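Local coordinates for protein probable transcriptional regulator (Pseudomonas aeruginosa PAO1, PDB 2GEN) that probably regulates transcription as a TetR-family protein, binding DNA at control regions through a predicted helix-turn-helix motif, at residues D10-A15 with H46-K51; T28-I33 with A39-L44; K51-G56 with G115-R120; T89-W94 with F104-R109. One frame throughout, in Å; residues are numbered along the deposited sequence.

Contact 1. Residues D10-A15 with H46-K51; sequences DEILQA and HHFGNK
With chi1 at -71°, I12 sends its two branches to different partners: CG2 lies anti to the backbone N and meets F48, while CG1 stays beside that N and carries CD1 out to the H47 imidazole. F48 has CG anti to its own carbonyl carbon (chi1 -63°), which swings the phenyl ring back toward helix 9-23. I12 CG2 then touches the ring at its edge, close to the ring plane, 3.9 Å from F48 CE2, and the two side chains run past one another in opposite directions. L13 comes to the same corner of the ring roughly at right angles. Its CD2 is 3.8 Å from F48 CE2, and its CG is equally near F48 CZ, so the phenyl tip meets the branch point of the leucine as well as a methyl. The closest touch of all is I12 CD1 to H47 CD2 at 3.4 Å, an oblique approach. One face of the phenyl ring is also overlaid near its rim by CB of its chain neighbour H47, 4.1 Å above the plane.

No hydrogen bond crosses between 10-15 and 46-51. N50, in the loop, stands at the N-cap of helix 51-76, where its OD1 accepts from R53 N. F48 also rests on I54 of that helix, while L13 reaches A61. F48 thus packs between helix 9-23 and helix 51-76 at the end of helix 41-47, tying the first helix to the end of the predicted helix-turn-helix motif, as in the DNA-binding domain of TetR-type proteins.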
loop_
_atom_site.group_PDB
_atom_site.type_symbol
_atom_site.label_atom_id
_atom_site.label_comp_id
_atom_site.label_asym_id
_atom_site.label_seq_id
_atom_site.Cartn_x
_atom_site.Cartn_y
_atom_site.Cartn_z
ATOM N N ASP A 10 -4.003 26.096 -8.537
ATOM C CA ASP A 10 -4.574 25.241 -7.494
ATOM C C ASP A 10 -6.027 24.934 -7.808
ATOM O O ASP A 10 -6.486 23.809 -7.606
ATOM C CB ASP A 10 -4.504 25.930 -6.128
ATOM C CG ASP A 10 -3.108 25.965 -5.554
ATOM O OD1 ASP A 10 -2.157 25.401 -6.154
ATOM O OD2 ASP A 10 -2.960 26.580 -4.483
ATOM N N GLU A 11 -6.734 25.964 -8.274
ATOM C CA GLU A 11 -8.155 25.883 -8.654
ATOM C C GLU A 11 -8.348 24.898 -9.811
ATOM O O GLU A 11 -9.281 24.084 -9.814
ATOM C CB GLU A 11 -8.657 27.289 -9.038
ATOM C CG GLU A 11 -10.147 27.547 -8.770
ATOM C CD GLU A 11 -10.497 29.043 -8.629
ATOM O OE1 GLU A 11 -9.710 29.904 -9.101
ATOM O OE2 GLU A 11 -11.572 29.356 -8.041
ATOM N N ILE A 12 -7.448 24.975 -10.787
ATOM C CA ILE A 12 -7.446 24.059 -11.934
ATOM C C ILE A 12 -7.185 22.602 -11.508
ATOM O O ILE A 12 -7.906 21.678 -11.917
ATOM C CB ILE A 12 -6.442 24.524 -13.011
ATOM C CG1 ILE A 12 -6.979 25.805 -13.687
ATOM C CG2 ILE A 12 -6.157 23.409 -14.008
ATOM C CD1 ILE A 12 -5.918 26.605 -14.423
ATOM N N LEU A 13 -6.180 22.391 -10.658
ATOM C CA LEU A 13 -5.937 21.042 -10.136
ATOM C C LEU A 13 -7.118 20.463 -9.354
ATOM O O LEU A 13 -7.414 19.275 -9.464
ATOM C CB LEU A 13 -4.648 20.993 -9.307
ATOM C CG LEU A 13 -3.388 21.308 -10.104
ATOM C CD1 LEU A 13 -2.186 21.232 -9.183
ATOM C CD2 LEU A 13 -3.214 20.302 -11.298
ATOM N N GLN A 14 -7.809 21.289 -8.564
ATOM C CA GLN A 14 -8.936 20.767 -7.808
ATOM C C GLN A 14 -10.091 20.382 -8.736
ATOM O O GLN A 14 -10.770 19.392 -8.494
ATOM C CB GLN A 14 -9.376 21.709 -6.663
ATOM C CG GLN A 14 -8.390 21.729 -5.436
ATOM C CD GLN A 14 -7.959 20.313 -4.924
ATOM O OE1 GLN A 14 -6.836 19.830 -5.211
ATOM N NE2 GLN A 14 -8.855 19.652 -4.197
ATOM N N ALA A 15 -10.285 21.153 -9.802
ATOM C CA ALA A 15 -11.273 20.823 -10.845
ATOM C C ALA A 15 -10.939 19.501 -11.510
ATOM O O ALA A 15 -11.803 18.650 -11.656
ATOM C CB ALA A 15 -11.339 21.943 -11.909
ATOM N N HIS A 46 -1.572 27.016 -20.852
ATOM C CA HIS A 46 -0.606 28.030 -20.422
ATOM C C HIS A 46 -0.068 27.722 -19.026
ATOM O O HIS A 46 1.148 27.709 -18.810
ATOM C CB HIS A 46 -1.193 29.447 -20.467
ATOM C CG HIS A 46 -0.182 30.515 -20.175
ATOM N ND1 HIS A 46 -0.188 31.249 -19.007
ATOM C CD2 HIS A 46 0.885 30.955 -20.887
ATOM C CE1 HIS A 46 0.822 32.103 -19.019
ATOM N NE2 HIS A 46 1.492 31.941 -20.144
ATOM N N HIS A 47 -0.987 27.460 -18.099
ATOM C CA HIS A 47 -0.631 27.109 -16.721
ATOM C C HIS A 47 0.082 25.772 -16.655
ATOM O O HIS A 47 1.143 25.662 -16.022
ATOM C CB HIS A 47 -1.868 27.089 -15.830
ATOM C CG HIS A 47 -2.514 28.426 -15.666
ATOM N ND1 HIS A 47 -1.837 29.526 -15.179
ATOM C CD2 HIS A 47 -3.776 28.844 -15.924
ATOM C CE1 HIS A 47 -2.659 30.561 -15.141
ATOM N NE2 HIS A 47 -3.841 30.173 -15.585
ATOM N N PHE A 48 -0.482 24.762 -17.315
ATOM C CA PHE A 48 0.074 23.419 -17.273
ATOM C C PHE A 48 0.361 22.808 -18.650
ATOM O O PHE A 48 1.517 22.737 -19.054
ATOM C CB PHE A 48 -0.835 22.482 -16.463
ATOM C CG PHE A 48 -0.984 22.871 -15.010
ATOM C CD1 PHE A 48 0.127 22.920 -14.167
ATOM C CD2 PHE A 48 -2.239 23.173 -14.482
ATOM C CE1 PHE A 48 -0.009 23.260 -12.819
ATOM C CE2 PHE A 48 -2.382 23.515 -13.129
ATOM C CZ PHE A 48 -1.263 23.563 -12.305
ATOM N N GLY A 49 -0.687 22.353 -19.333
ATOM C CA GLY A 49 -0.561 21.493 -20.514
ATOM C C GLY A 49 -1.824 20.674 -20.707
ATOM O O GLY A 49 -2.907 21.102 -20.309
ATOM N N ASN A 50 -1.700 19.496 -21.310
ATOM C CA ASN A 50 -2.872 18.652 -21.581
ATOM C C ASN A 50 -3.310 17.870 -20.350
ATOM O O ASN A 50 -2.762 18.084 -19.257
ATOM C CB ASN A 50 -2.614 17.691 -22.756
ATOM C CG ASN A 50 -1.389 16.817 -22.556
ATOM O OD1 ASN A 50 -1.071 16.379 -21.440
ATOM N ND2 ASN A 50 -0.709 16.535 -23.649
ATOM N N LYS A 51 -4.257 16.952 -20.540
ATOM C CA LYS A 51 -4.795 16.124 -19.453
ATOM C C LYS A 51 -3.707 15.338 -18.715
ATOM O O LYS A 51 -3.675 15.329 -17.480
ATOM C CB LYS A 51 -5.888 15.177 -19.963
ATOM C CG LYS A 51 -6.519 14.347 -18.861
ATOM C CD LYS A 51 -7.533 13.387 -19.375
ATOM C CE LYS A 51 -6.948 12.035 -19.702
ATOM N NZ LYS A 51 -8.047 11.152 -20.156
#

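Contact 2. Residues T28-I33 with A39-L44; sequences TTIEMI and ASIGSL
L44 and I30 meet end to end across this contact, with L44 CD1 3.8 Å from I30 CD1. The other methyl of L44 is used too: CD2 lies 4.1 Å from I33 CG2, so one leucine straddles two isoleucines a turn apart on helix 30-37. I30 can reach over because its CG1 is anti to the backbone N (chi1 -168°), which extends the ethyl arm toward helix 41-47. Looser contacts border this group: I41 CG1 is 4.4 Å from I30 CG1, and I41 CD1 lies 4.3 Å from the CG of the exposed E31.

In the next shell, both helices are started by hydroxyl caps. T29 OG1 accepts from N of M32, a selenomethionine here, at 3.3 Å, and S40 OG accepts from S43 N at 3.0 Å. Between the helices, S37 OG pairs with both I33 O and A39 N, bracing the turn. Behind L44 lies I12 of helix 9-23. Two short helices, each capped at its start and joined by a tight turn over an aliphatic seam, form the helix-turn-helix predicted to bind DNA, with helix 41-47 in the place of the recognition helix.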
loop_
_atom_site.group_PDB
_atom_site.type_symbol
_atom_site.label_atom_id
_atom_site.label_comp_id
_atom_site.label_asym_id
_atom_site.label_seq_id
_atom_site.Cartn_x
_atom_site.Cartn_y
_atom_site.Cartn_z
ATOM N N THR A 28 -12.125 11.111 -18.362
ATOM C CA THR A 28 -12.094 12.584 -18.275
ATOM C C THR A 28 -11.395 13.175 -19.494
ATOM O O THR A 28 -10.360 12.677 -19.941
ATOM C CB THR A 28 -11.400 13.096 -16.967
ATOM O OG1 THR A 28 -12.149 12.658 -15.829
ATOM C CG2 THR A 28 -11.279 14.629 -16.943
ATOM N N THR A 29 -11.963 14.242 -20.035
ATOM C CA THR A 29 -11.326 14.942 -21.141
ATOM C C THR A 29 -10.896 16.314 -20.666
ATOM O O THR A 29 -11.389 16.802 -19.646
ATOM C CB THR A 29 -12.313 15.105 -22.313
ATOM O OG1 THR A 29 -13.431 15.888 -21.863
ATOM C CG2 THR A 29 -12.799 13.737 -22.805
ATOM N N ILE A 30 -9.978 16.938 -21.398
ATOM C CA ILE A 30 -9.602 18.324 -21.136
ATOM C C ILE A 30 -10.814 19.267 -21.196
ATOM O O ILE A 30 -10.860 20.258 -20.481
ATOM C CB ILE A 30 -8.425 18.798 -22.046
ATOM C CG1 ILE A 30 -7.845 20.134 -21.568
ATOM C CG2 ILE A 30 -8.832 18.878 -23.522
ATOM C CD1 ILE A 30 -6.724 19.984 -20.573
ATOM N N GLU A 31 -11.804 18.949 -22.035
ATOM C CA GLU A 31 -13.031 19.740 -22.090
ATOM C C GLU A 31 -13.765 19.765 -20.749
ATOM O O GLU A 31 -14.206 20.825 -20.291
ATOM C CB GLU A 31 -13.969 19.219 -23.192
ATOM C CG GLU A 31 -13.512 19.570 -24.611
ATOM C CD GLU A 31 -12.458 18.624 -25.197
ATOM O OE1 GLU A 31 -12.130 17.552 -24.613
ATOM O OE2 GLU A 31 -11.955 18.967 -26.285
HETATM N N MSE A 32 -13.885 18.598 -20.121
HETATM C CA MSE A 32 -14.544 18.482 -18.813
HETATM C C MSE A 32 -13.835 19.332 -17.746
HETATM O O MSE A 32 -14.488 19.931 -16.890
HETATM C CB MSE A 32 -14.634 17.019 -18.384
HETATM C CG MSE A 32 -15.472 16.209 -19.332
HETATM SE SE MSE A 32 -15.552 14.350 -18.921
HETATM C CE MSE A 32 -16.455 13.709 -20.545
ATOM N N ILE A 33 -12.508 19.402 -17.838
ATOM C CA ILE A 33 -11.673 20.183 -16.902
ATOM C C ILE A 33 -11.880 21.683 -17.108
ATOM O O ILE A 33 -12.034 22.430 -16.138
ATOM C CB ILE A 33 -10.156 19.777 -16.965
ATOM C CG1 ILE A 33 -10.004 18.274 -16.652
ATOM C CG2 ILE A 33 -9.300 20.640 -16.012
ATOM C CD1 ILE A 33 -8.598 17.690 -16.872
ATOM N N ALA A 39 -11.706 27.738 -16.612
ATOM C CA ALA A 39 -10.543 28.180 -17.386
ATOM C C ALA A 39 -10.668 27.688 -18.826
ATOM O O ALA A 39 -11.184 26.596 -19.084
ATOM C CB ALA A 39 -9.248 27.699 -16.769
ATOM N N SER A 40 -10.208 28.520 -19.757
ATOM C CA SER A 40 -10.225 28.192 -21.171
ATOM C C SER A 40 -9.217 27.086 -21.463
ATOM O O SER A 40 -8.337 26.805 -20.641
ATOM C CB SER A 40 -9.913 29.437 -22.001
ATOM O OG SER A 40 -8.571 29.855 -21.830
ATOM N N ILE A 41 -9.341 26.454 -22.630
ATOM C CA ILE A 41 -8.378 25.439 -23.010
ATOM C C ILE A 41 -6.982 26.046 -23.218
ATOM O O ILE A 41 -5.979 25.454 -22.803
ATOM C CB ILE A 41 -8.887 24.513 -24.161
ATOM C CG1 ILE A 41 -9.840 23.478 -23.559
ATOM C CG2 ILE A 41 -7.745 23.716 -24.746
ATOM C CD1 ILE A 41 -10.941 23.059 -24.424
ATOM N N GLY A 42 -6.925 27.243 -23.804
ATOM C CA GLY A 42 -5.669 27.988 -23.890
ATOM C C GLY A 42 -5.020 28.190 -22.518
ATOM O O GLY A 42 -3.815 27.975 -22.346
ATOM N N SER A 43 -5.834 28.584 -21.546
ATOM C CA SER A 43 -5.360 28.811 -20.178
ATOM C C SER A 43 -4.831 27.529 -19.500
ATOM O O SER A 43 -3.771 27.548 -18.859
ATOM C CB SER A 43 -6.468 29.451 -19.351
ATOM O OG SER A 43 -6.010 29.723 -18.051
ATOM N N LEU A 44 -5.561 26.424 -19.653
ATOM C CA LEU A 44 -5.145 25.134 -19.121
ATOM C C LEU A 44 -3.786 24.731 -19.672
ATOM O O LEU A 44 -2.947 24.166 -18.962
ATOM C CB LEU A 44 -6.188 24.064 -19.442
ATOM C CG LEU A 44 -7.560 24.151 -18.765
ATOM C CD1 LEU A 44 -8.493 23.049 -19.256
ATOM C CD2 LEU A 44 -7.406 24.052 -17.239
#

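Contact 3. Residues K51-G56 with G115-R120; sequences KERIHG and GELGER
L117 drives its CD2 methyl against the bare backbone of G56, and that is where the two segments fit tightly. The methyl sits 3.6 Å from G56 C and 3.8 Å from G56 CA, a spacing possible because no side chain stands between them. The CA atoms of G56 and L117 are accordingly only 6.4 Å apart. One turn back on the same helix, R53 O is 4.0 Å from L117 CD2, and the aliphatic start of R53 brings CG to 4.4 Å from L117 CD1. CD2 therefore carries the contact, with CD1 only brushing R53, and L117 does this from the N-cap position of helix 118-141, within a type I turn running from G115 to G118.

The other side is looser and polar. The R53 chain bends at chi2 and that of R120 at chi3, and the two arms cross at about a right angle with both guanidinium groups brought to E57. R53 NH2 lies near the edge of the R120 guanidinium, 3.5 Å from R120 NH1, with the planes turned 49° apart. Two donors cannot bond to each other; what gathers them is the E57 carboxylate, whose OE2 forms salt bridges with both R53 NE and R120 NH1. E57 probably offsets part of their positive charge.

Around this contact, L117 continues onto L60 of helix 51-76, and E52 forms a salt bridge with R111 of helix 99-114. On another side of helix 51-76, I54 packs on L13 and A16 of helix 9-23, so the segment 51-56 is flanked both by the DNA-binding bundle and by the start of helix 118-141.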
loop_
_atom_site.group_PDB
_atom_site.type_symbol
_atom_site.label_atom_id
_atom_site.label_comp_id
_atom_site.label_asym_id
_atom_site.label_seq_id
_atom_site.Cartn_x
_atom_site.Cartn_y
_atom_site.Cartn_z
ATOM N N LYS A 51 -4.257 16.952 -20.540
ATOM C CA LYS A 51 -4.795 16.124 -19.453
ATOM C C LYS A 51 -3.707 15.338 -18.715
ATOM O O LYS A 51 -3.675 15.329 -17.480
ATOM C CB LYS A 51 -5.888 15.177 -19.963
ATOM C CG LYS A 51 -6.519 14.347 -18.861
ATOM C CD LYS A 51 -7.533 13.387 -19.375
ATOM C CE LYS A 51 -6.948 12.035 -19.702
ATOM N NZ LYS A 51 -8.047 11.152 -20.156
ATOM N N GLU A 52 -2.809 14.699 -19.468
ATOM C CA GLU A 52 -1.696 13.942 -18.883
ATOM C C GLU A 52 -0.745 14.794 -18.025
ATOM O O GLU A 52 -0.281 14.341 -16.965
ATOM C CB GLU A 52 -0.900 13.197 -19.972
ATOM C CG GLU A 52 -0.052 12.041 -19.429
ATOM C CD GLU A 52 -0.888 10.923 -18.786
ATOM O OE1 GLU A 52 -2.084 10.757 -19.131
ATOM O OE2 GLU A 52 -0.344 10.199 -17.922
ATOM N N ARG A 53 -0.445 16.010 -18.469
ATOM C CA ARG A 53 0.413 16.881 -17.670
ATOM C C ARG A 53 -0.320 17.335 -16.397
ATOM O O ARG A 53 0.256 17.329 -15.313
ATOM C CB ARG A 53 0.908 18.080 -18.446
ATOM C CG ARG A 53 2.207 18.593 -17.846
ATOM C CD ARG A 53 2.020 19.993 -17.442
ATOM N NE ARG A 53 3.136 20.511 -16.654
ATOM C CZ ARG A 53 4.268 20.972 -17.175
ATOM N NH1 ARG A 53 4.470 20.922 -18.490
ATOM N NH2 ARG A 53 5.214 21.447 -16.379
ATOM N N ILE A 54 -1.589 17.703 -16.555
ATOM C CA ILE A 54 -2.445 18.075 -15.429
ATOM C C ILE A 54 -2.534 16.933 -14.411
ATOM O O ILE A 54 -2.460 17.170 -13.183
ATOM C CB ILE A 54 -3.846 18.512 -15.898
ATOM C CG1 ILE A 54 -3.756 19.860 -16.629
ATOM C CG2 ILE A 54 -4.796 18.638 -14.723
ATOM C CD1 ILE A 54 -5.081 20.346 -17.275
ATOM N N HIS A 55 -2.694 15.714 -14.916
ATOM C CA HIS A 55 -2.691 14.490 -14.101
ATOM C C HIS A 55 -1.418 14.362 -13.234
ATOM O O HIS A 55 -1.505 14.138 -12.010
ATOM C CB HIS A 55 -2.861 13.284 -15.028
ATOM C CG HIS A 55 -2.857 11.961 -14.339
ATOM N ND1 HIS A 55 -1.698 11.280 -14.039
ATOM C CD2 HIS A 55 -3.874 11.170 -13.931
ATOM C CE1 HIS A 55 -1.998 10.134 -13.463
ATOM N NE2 HIS A 55 -3.314 10.044 -13.382
ATOM N N GLY A 56 -0.248 14.521 -13.847
ATOM C CA GLY A 56 1.023 14.468 -13.105
ATOM C C GLY A 56 1.200 15.638 -12.134
ATOM O O GLY A 56 1.731 15.463 -11.027
ATOM N N GLY A 115 5.806 8.613 -17.198
ATOM C CA GLY A 115 5.715 9.720 -18.150
ATOM C C GLY A 115 6.775 10.787 -18.026
ATOM O O GLY A 115 7.884 10.527 -17.546
ATOM N N GLU A 116 6.415 11.999 -18.435
ATOM C CA GLU A 116 7.357 13.117 -18.607
ATOM C C GLU A 116 7.676 13.876 -17.323
ATOM O O GLU A 116 8.599 14.699 -17.285
ATOM C CB GLU A 116 6.830 14.100 -19.659
ATOM C CG GLU A 116 6.874 13.526 -21.080
ATOM C CD GLU A 116 6.654 14.558 -22.172
ATOM O OE1 GLU A 116 6.267 15.714 -21.867
ATOM O OE2 GLU A 116 6.868 14.194 -23.360
ATOM N N LEU A 117 6.888 13.624 -16.285
ATOM C CA LEU A 117 7.144 14.267 -14.989
ATOM C C LEU A 117 7.912 13.338 -14.062
ATOM O O LEU A 117 8.035 13.617 -12.864
ATOM C CB LEU A 117 5.831 14.760 -14.348
ATOM C CG LEU A 117 5.466 16.239 -14.569
ATOM C CD1 LEU A 117 5.736 16.723 -15.998
ATOM C CD2 LEU A 117 4.025 16.552 -14.159
ATOM N N GLY A 118 8.457 12.257 -14.625
ATOM C CA GLY A 118 9.201 11.249 -13.859
ATOM C C GLY A 118 10.442 11.795 -13.160
ATOM O O GLY A 118 10.730 11.430 -12.012
ATOM N N GLU A 119 11.168 12.673 -13.850
ATOM C CA GLU A 119 12.371 13.294 -13.311
ATOM C C GLU A 119 12.036 14.184 -12.122
ATOM O O GLU A 119 12.738 14.179 -11.090
ATOM C CB GLU A 119 13.069 14.125 -14.397
ATOM C CG GLU A 119 13.919 13.300 -15.365
ATOM C CD GLU A 119 13.116 12.569 -16.459
ATOM O OE1 GLU A 119 11.890 12.826 -16.633
ATOM O OE2 GLU A 119 13.743 11.737 -17.167
ATOM N N ARG A 120 10.956 14.952 -12.273
ATOM C CA ARG A 120 10.516 15.856 -11.220
ATOM C C ARG A 120 10.024 15.083 -10.020
ATOM O O ARG A 120 10.253 15.503 -8.882
ATOM C CB ARG A 120 9.421 16.769 -11.714
ATOM C CG ARG A 120 9.942 18.008 -12.385
ATOM C CD ARG A 120 8.810 18.809 -12.952
ATOM N NE ARG A 120 7.910 19.306 -11.916
ATOM C CZ ARG A 120 6.721 19.860 -12.146
ATOM N NH1 ARG A 120 6.269 20.004 -13.397
ATOM N NH2 ARG A 120 5.975 20.270 -11.119
#

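Contact 4. Residues T89-W94 with F104-R109; sequences TSYIDW and FILHSR
W94 and I105 make the main apolar touch between helices 80-97 and 99-114. I105 CD1 comes obliquely to the six-membered end of the indole, 3.4 Å from W94 CH2 and 3.9 Å from W94 CZ3. The two side chains arrive from opposite directions: W94 CG is anti to its backbone N (chi1 -173°), sending the indole toward helix 99-114, so that contact is made although the CA atoms of W94 and I105 are 11.9 Å apart. Y91, one turn earlier, makes a lighter contact, its OH lying 4.1 Å from L106 CD2 as the side chains pass at a slant.

Aromatic contacts continue away from the pair. The W94 ring also meets W101, Y91 stands edge-to-face with H162 of helix 150-169, and F104 does likewise with H55 of helix 51-76.

Hydrogen bonds stay off the interface between 89-94 and 104-109. W94 NE1 is bonded to Q65 OE1, which probably helps to hold the indole's rotation, with CH2 and CZ3 turned to I105. Within the second helix, S108 OG donates to F104 O at 2.7 Å, tilted 34° from the carbonyl plane, while H107 N reaches the same oxygen from the opposite face. F104 O thus accepts two bonds, and S108 OG also lies 3.4 Å above the F104 ring, near its rim.

With no polar bond between the segments, the two successive helices touch here through a few long, largely apolar side chains; the polar end of W94 is satisfied by Q65, and the contact itself is left mainly to dispersion.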
loop_
_atom_site.group_PDB
_atom_site.type_symbol
_atom_site.label_atom_id
_atom_site.label_comp_id
_atom_site.label_asym_id
_atom_site.label_seq_id
_atom_site.Cartn_x
_atom_site.Cartn_y
_atom_site.Cartn_z
ATOM N N THR A 89 0.260 11.852 12.154
ATOM C CA THR A 89 -0.978 12.741 12.143
ATOM C C THR A 89 -1.077 13.552 10.850
ATOM O O THR A 89 -2.179 13.815 10.398
ATOM C CB THR A 89 -1.021 13.672 13.349
ATOM O OG1 THR A 89 0.100 14.566 13.295
ATOM C CG2 THR A 89 -0.943 12.868 14.629
ATOM N N SER A 90 0.043 13.995 10.260
ATOM C CA SER A 90 -0.009 14.770 9.029
ATOM C C SER A 90 -0.636 13.966 7.895
ATOM O O SER A 90 -1.444 14.487 7.118
ATOM C CB SER A 90 1.376 15.316 8.639
ATOM O OG SER A 90 1.827 16.198 9.629
ATOM N N TYR A 91 -0.279 12.677 7.818
ATOM C CA TYR A 91 -0.799 11.854 6.756
ATOM C C TYR A 91 -2.293 11.575 6.962
ATOM O O TYR A 91 -3.089 11.799 6.046
ATOM C CB TYR A 91 0.002 10.546 6.651
ATOM C CG TYR A 91 -0.553 9.719 5.559
ATOM C CD1 TYR A 91 -0.407 10.128 4.216
ATOM C CD2 TYR A 91 -1.285 8.556 5.837
ATOM C CE1 TYR A 91 -0.961 9.359 3.167
ATOM C CE2 TYR A 91 -1.836 7.791 4.806
ATOM C CZ TYR A 91 -1.665 8.189 3.496
ATOM O OH TYR A 91 -2.232 7.454 2.477
ATOM N N ILE A 92 -2.666 11.180 8.169
ATOM C CA ILE A 92 -4.050 10.799 8.473
ATOM C C ILE A 92 -4.935 12.044 8.260
ATOM O O ILE A 92 -5.925 11.982 7.551
ATOM C CB ILE A 92 -4.164 10.230 9.899
ATOM C CG1 ILE A 92 -3.480 8.847 9.957
ATOM C CG2 ILE A 92 -5.680 10.178 10.331
ATOM C CD1 ILE A 92 -4.107 7.816 9.075
ATOM N N ASP A 93 -4.506 13.167 8.815
ATOM C CA ASP A 93 -5.319 14.416 8.710
ATOM C C ASP A 93 -5.484 14.830 7.264
ATOM O O ASP A 93 -6.562 15.240 6.877
ATOM C CB ASP A 93 -4.680 15.521 9.508
ATOM C CG ASP A 93 -4.754 15.259 11.002
ATOM O OD1 ASP A 93 -5.478 14.301 11.419
ATOM O OD2 ASP A 93 -4.122 16.011 11.789
ATOM N N TRP A 94 -4.395 14.762 6.473
ATOM C CA TRP A 94 -4.443 15.137 5.077
ATOM C C TRP A 94 -5.419 14.213 4.289
ATOM O O TRP A 94 -6.239 14.692 3.473
ATOM C CB TRP A 94 -3.029 15.152 4.454
ATOM C CG TRP A 94 -3.073 15.703 3.038
ATOM C CD1 TRP A 94 -2.970 17.044 2.642
ATOM C CD2 TRP A 94 -3.271 14.952 1.856
ATOM N NE1 TRP A 94 -3.081 17.126 1.263
ATOM C CE2 TRP A 94 -3.259 15.865 0.760
ATOM C CE3 TRP A 94 -3.443 13.584 1.598
ATOM C CZ2 TRP A 94 -3.430 15.433 -0.575
ATOM C CZ3 TRP A 94 -3.592 13.161 0.259
ATOM C CH2 TRP A 94 -3.588 14.095 -0.787
ATOM N N PHE A 104 -6.562 9.212 -5.347
ATOM C CA PHE A 104 -5.910 9.484 -6.621
ATOM C C PHE A 104 -4.417 9.192 -6.498
ATOM O O PHE A 104 -3.846 8.477 -7.331
ATOM C CB PHE A 104 -6.135 10.938 -7.048
ATOM C CG PHE A 104 -5.352 11.335 -8.264
ATOM C CD1 PHE A 104 -5.839 11.029 -9.558
ATOM C CD2 PHE A 104 -4.148 12.027 -8.141
ATOM C CE1 PHE A 104 -5.114 11.380 -10.688
ATOM C CE2 PHE A 104 -3.404 12.403 -9.273
ATOM C CZ PHE A 104 -3.910 12.069 -10.569
ATOM N N ILE A 105 -3.784 9.704 -5.440
ATOM C CA ILE A 105 -2.356 9.502 -5.230
ATOM C C ILE A 105 -2.018 8.007 -5.104
ATOM O O ILE A 105 -1.037 7.555 -5.663
ATOM C CB ILE A 105 -1.842 10.253 -3.956
ATOM C CG1 ILE A 105 -1.805 11.759 -4.214
ATOM C CG2 ILE A 105 -0.421 9.760 -3.562
ATOM C CD1 ILE A 105 -1.523 12.549 -2.969
ATOM N N LEU A 106 -2.842 7.259 -4.369
ATOM C CA LEU A 106 -2.597 5.846 -4.106
ATOM C C LEU A 106 -2.701 5.004 -5.368
ATOM O O LEU A 106 -2.175 3.886 -5.408
ATOM C CB LEU A 106 -3.547 5.314 -3.015
ATOM C CG LEU A 106 -3.298 5.807 -1.596
ATOM C CD1 LEU A 106 -4.311 5.154 -0.670
ATOM C CD2 LEU A 106 -1.862 5.506 -1.161
ATOM N N HIS A 107 -3.362 5.521 -6.405
ATOM C CA HIS A 107 -3.548 4.731 -7.624
ATOM C C HIS A 107 -2.777 5.233 -8.844
ATOM O O HIS A 107 -2.818 4.604 -9.910
ATOM C CB HIS A 107 -5.034 4.564 -7.912
ATOM C CG HIS A 107 -5.762 3.826 -6.828
ATOM N ND1 HIS A 107 -6.989 4.230 -6.342
ATOM C CD2 HIS A 107 -5.428 2.708 -6.134
ATOM C CE1 HIS A 107 -7.385 3.385 -5.404
ATOM N NE2 HIS A 107 -6.458 2.451 -5.260
ATOM N N SER A 108 -2.035 6.328 -8.683
ATOM C CA SER A 108 -1.480 7.036 -9.844
ATOM C C SER A 108 0.049 7.111 -9.972
ATOM O O SER A 108 0.554 7.669 -10.949
ATOM C CB SER A 108 -2.056 8.454 -9.912
ATOM O OG SER A 108 -3.469 8.413 -10.008
ATOM N N ARG A 109 0.791 6.593 -8.999
ATOM C CA ARG A 109 2.243 6.808 -9.025
ATOM C C ARG A 109 2.898 6.226 -10.284
ATOM O O ARG A 109 3.675 6.910 -10.944
ATOM C CB ARG A 109 2.926 6.248 -7.783
ATOM C CG ARG A 109 4.290 6.853 -7.567
ATOM C CD ARG A 109 5.112 6.106 -6.532
ATOM N NE ARG A 109 6.441 6.702 -6.399
ATOM C CZ ARG A 109 7.459 6.454 -7.218
ATOM N NH1 ARG A 109 7.308 5.612 -8.241
ATOM N NH2 ARG A 109 8.633 7.044 -7.032
#

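In the fold
Contacts 1 and 2 are nearly one unit, their centres about 8 Å apart: both use helix 41-47, and I12 CG2 packs 3.5 Å from L44 CD2. K51 belongs to contacts 1 and 3 and ties in contact 2 as well, its NZ 2.8 Å from T28 O in a probable hydrogen bond. Contact 3, centred about 12 Å from contact 1, joins helix 51-76, which follows the helix-turn-helix in the chain, to the start of helix 118-141. Contact 4 touches contact 3 through H55 CD2 and F104 CE1, 3.5 Å apart, yet its nearest atoms are about 9 Å from contact 2. Helix 51-76 therefore links the predicted DNA-binding motif to the larger helical body.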